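Local coordinates for ASCH domain-containing protein (Enterococcus faecalis, PDB 1T62) that is of unknown function but, as a PUA-like ASCH-domain protein, may bind RNA, at residues V5-W9 against L21-V25. Sequence-based numbering, arbitrary orientation.
Sequences VEVFW and LMPDV
Met22 and Pro23 lie against one face of the Trp9 indole, the centre of the contact between helix 2-16 and the chain running into strand 24-27. Two CH-pi contacts divide the indole: Met22 CA stands over the six-membered ring, 3.7 Å from its centroid, and Pro23 CD over the five-membered ring, 3.6 Å from its centroid and 14° off the normal. The Met22 side chain then reaches for the helix. Its CB still touches Trp9 CE3 (3.9 Å); with CG anti to the backbone N (chi1 -170°), the chain carries on to SD, which rests 3.7 Å from Glu6 CA. The sulfur also meets Val5 CG1 (4.1 Å), and a bend at chi3 (90°) leaves the terminal CE methyl 4.4 Å from Val5 CG1. That same valine methyl packs on Val25 CG1 and extends the apolar seam onto the strand. Ile73 of strand 71-75 touches Val5, Met22, Pro23 and Val25, while Leu2 of the second subunit packs on Val25. The N-terminal helix thus packs on the loop leading into strand 24-27 and, through Val25, on that strand, outermost within this chain in the mixed sheet of the PUA-like ASCH fold.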
ATOM      1  N   VAL B   5      -3.679  12.279   0.182  1.00 26.28           N
ATOM      2  CA  VAL B   5      -2.477  12.787  -0.479  1.00 23.94           C
ATOM      3  C   VAL B   5      -2.722  14.228  -0.880  1.00 24.30           C
ATOM      4  O   VAL B   5      -1.875  15.087  -0.673  1.00 22.93           O
ATOM      5  CB  VAL B   5      -2.123  11.970  -1.742  1.00 23.06           C
ATOM      6  CG1 VAL B   5      -0.665  12.139  -2.056  1.00 21.69           C
ATOM      7  CG2 VAL B   5      -2.431  10.497  -1.531  1.00 21.13           C
ATOM      8  N   GLU B   6      -3.890  14.497  -1.448  1.00 18.30           N
ATOM      9  CA  GLU B   6      -4.233  15.857  -1.854  1.00 22.15           C
ATOM     10  C   GLU B   6      -4.035  16.785  -0.645  1.00 21.07           C
ATOM     11  O   GLU B   6      -3.480  17.876  -0.774  1.00 22.45           O
ATOM     12  CB  GLU B   6      -5.690  15.901  -2.337  1.00 59.52           C
ATOM     13  CG  GLU B   6      -6.151  17.246  -2.886  1.00 72.08           C
ATOM     14  CD  GLU B   6      -7.664  17.312  -3.084  1.00 78.71           C
ATOM     15  OE1 GLU B   6      -8.218  16.394  -3.736  1.00 83.76           O
ATOM     16  OE2 GLU B   6      -8.289  18.284  -2.589  1.00 80.27           O
ATOM     17  N   VAL B   7      -4.475  16.313   0.524  1.00 15.87           N
ATOM     18  CA  VAL B   7      -4.396  17.027   1.807  1.00 13.32           C
ATOM     19  C   VAL B   7      -2.968  17.119   2.365  1.00 16.55           C
ATOM     20  O   VAL B   7      -2.513  18.182   2.787  1.00 14.30           O
ATOM     21  CB  VAL B   7      -5.300  16.326   2.865  1.00  2.94           C
ATOM     22  CG1 VAL B   7      -5.039  16.876   4.254  1.00  1.00           C
ATOM     23  CG2 VAL B   7      -6.776  16.504   2.489  1.00  1.00           C
ATOM     24  N   PHE B   8      -2.270  15.996   2.385  1.00 23.91           N
ATOM     25  CA  PHE B   8      -0.903  15.966   2.882  1.00 27.81           C
ATOM     26  C   PHE B   8      -0.097  17.022   2.133  1.00 27.98           C
ATOM     27  O   PHE B   8       0.529  17.894   2.738  1.00 29.79           O
ATOM     28  CB  PHE B   8      -0.309  14.575   2.632  1.00  4.37           C
ATOM     29  CG  PHE B   8       1.129  14.412   3.065  1.00  7.81           C
ATOM     30  CD1 PHE B   8       1.956  13.491   2.409  1.00 11.60           C
ATOM     31  CD2 PHE B   8       1.636  15.094   4.167  1.00 11.67           C
ATOM     32  CE1 PHE B   8       3.250  13.247   2.847  1.00 13.76           C
ATOM     33  CE2 PHE B   8       2.940  14.853   4.612  1.00 14.54           C
ATOM     34  CZ  PHE B   8       3.744  13.927   3.952  1.00 14.02           C
ATOM     35  N   TRP B   9      -0.133  16.960   0.808  1.00 34.01           N
ATOM     36  CA  TRP B   9       0.634  17.899   0.016  1.00 34.25           C
ATOM     37  C   TRP B   9       0.152  19.317   0.201  1.00 35.24           C
ATOM     38  O   TRP B   9       0.957  20.242   0.311  1.00 35.05           O
ATOM     39  CB  TRP B   9       0.600  17.519  -1.462  1.00 29.26           C
ATOM     40  CG  TRP B   9       1.799  18.051  -2.172  1.00 25.86           C
ATOM     41  CD1 TRP B   9       3.122  17.773  -1.898  1.00 25.57           C
ATOM     42  CD2 TRP B   9       1.801  19.018  -3.201  1.00 23.64           C
ATOM     43  NE1 TRP B   9       3.942  18.527  -2.697  1.00 23.16           N
ATOM     44  CE2 TRP B   9       3.158  19.302  -3.509  1.00 24.42           C
ATOM     45  CE3 TRP B   9       0.793  19.682  -3.897  1.00 21.52           C
ATOM     46  CZ2 TRP B   9       3.520  20.225  -4.479  1.00 25.22           C
ATOM     47  CZ3 TRP B   9       1.148  20.594  -4.857  1.00 24.00           C
ATOM     48  CH2 TRP B   9       2.503  20.862  -5.142  1.00 26.47           C
ATOM     49  N   LEU B  21       2.237  21.903  -8.361  1.00 29.49           N
ATOM     50  CA  LEU B  21       1.236  20.887  -8.666  1.00 28.58           C
ATOM     51  C   LEU B  21       1.595  19.644  -7.882  1.00 27.61           C
ATOM     52  O   LEU B  21       2.769  19.411  -7.599  1.00 29.42           O
ATOM     53  CB  LEU B  21       1.241  20.552 -10.151  1.00 32.12           C
ATOM     54  CG  LEU B  21       0.994  21.734 -11.081  1.00 32.13           C
ATOM     55  CD1 LEU B  21       2.250  21.999 -11.935  1.00 31.68           C
ATOM     56  CD2 LEU B  21      -0.234  21.436 -11.945  1.00 32.88           C
ATOM     57  N   MET B  22       0.599  18.840  -7.529  1.00 29.79           N
ATOM     58  CA  MET B  22       0.880  17.630  -6.769  1.00 28.45           C
ATOM     59  C   MET B  22       1.781  16.738  -7.606  1.00 22.22           C
ATOM     60  O   MET B  22       1.535  16.522  -8.785  1.00 21.81           O
ATOM     61  CB  MET B  22      -0.414  16.897  -6.404  1.00 28.16           C
ATOM     62  CG  MET B  22      -0.197  15.762  -5.418  1.00 36.85           C
ATOM     63  SD  MET B  22      -1.706  15.267  -4.558  1.00 39.65           S
ATOM     64  CE  MET B  22      -2.334  14.012  -5.661  1.00 46.13           C
ATOM     65  N   PRO B  23       2.855  16.230  -7.007  1.00 17.88           N
ATOM     66  CA  PRO B  23       3.799  15.363  -7.706  1.00 18.01           C
ATOM     67  C   PRO B  23       3.273  13.936  -7.795  1.00 16.45           C
ATOM     68  O   PRO B  23       2.149  13.655  -7.391  1.00 18.18           O
ATOM     69  CB  PRO B  23       5.038  15.454  -6.826  1.00 17.70           C
ATOM     70  CG  PRO B  23       4.434  15.457  -5.458  1.00 17.08           C
ATOM     71  CD  PRO B  23       3.280  16.447  -5.613  1.00 18.26           C
ATOM     72  N   ASP B  24       4.092  13.038  -8.322  1.00 10.47           N
ATOM     73  CA  ASP B  24       3.713  11.641  -8.423  1.00 12.36           C
ATOM     74  C   ASP B  24       3.712  11.091  -6.996  1.00 11.50           C
ATOM     75  O   ASP B  24       4.459  11.579  -6.135  1.00 11.78           O
ATOM     76  CB  ASP B  24       4.750  10.880  -9.246  1.00 26.91           C
ATOM     77  CG  ASP B  24       4.967  11.481 -10.618  1.00 32.11           C
ATOM     78  OD1 ASP B  24       6.105  11.384 -11.132  1.00 34.25           O
ATOM     79  OD2 ASP B  24       4.003  12.040 -11.186  1.00 38.79           O
ATOM     80  N   VAL B  25       2.863  10.098  -6.735  1.00 24.69           N
ATOM     81  CA  VAL B  25       2.816   9.474  -5.418  1.00 21.47           C
ATOM     82  C   VAL B  25       3.031   7.992  -5.669  1.00 21.12           C
ATOM     83  O   VAL B  25       2.488   7.448  -6.617  1.00 20.07           O
ATOM     84  CB  VAL B  25       1.457   9.712  -4.701  1.00 21.49           C
ATOM     85  CG1 VAL B  25       1.025  11.161  -4.869  1.00 19.97           C
ATOM     86  CG2 VAL B  25       0.409   8.771  -5.217  1.00 23.70           C
TER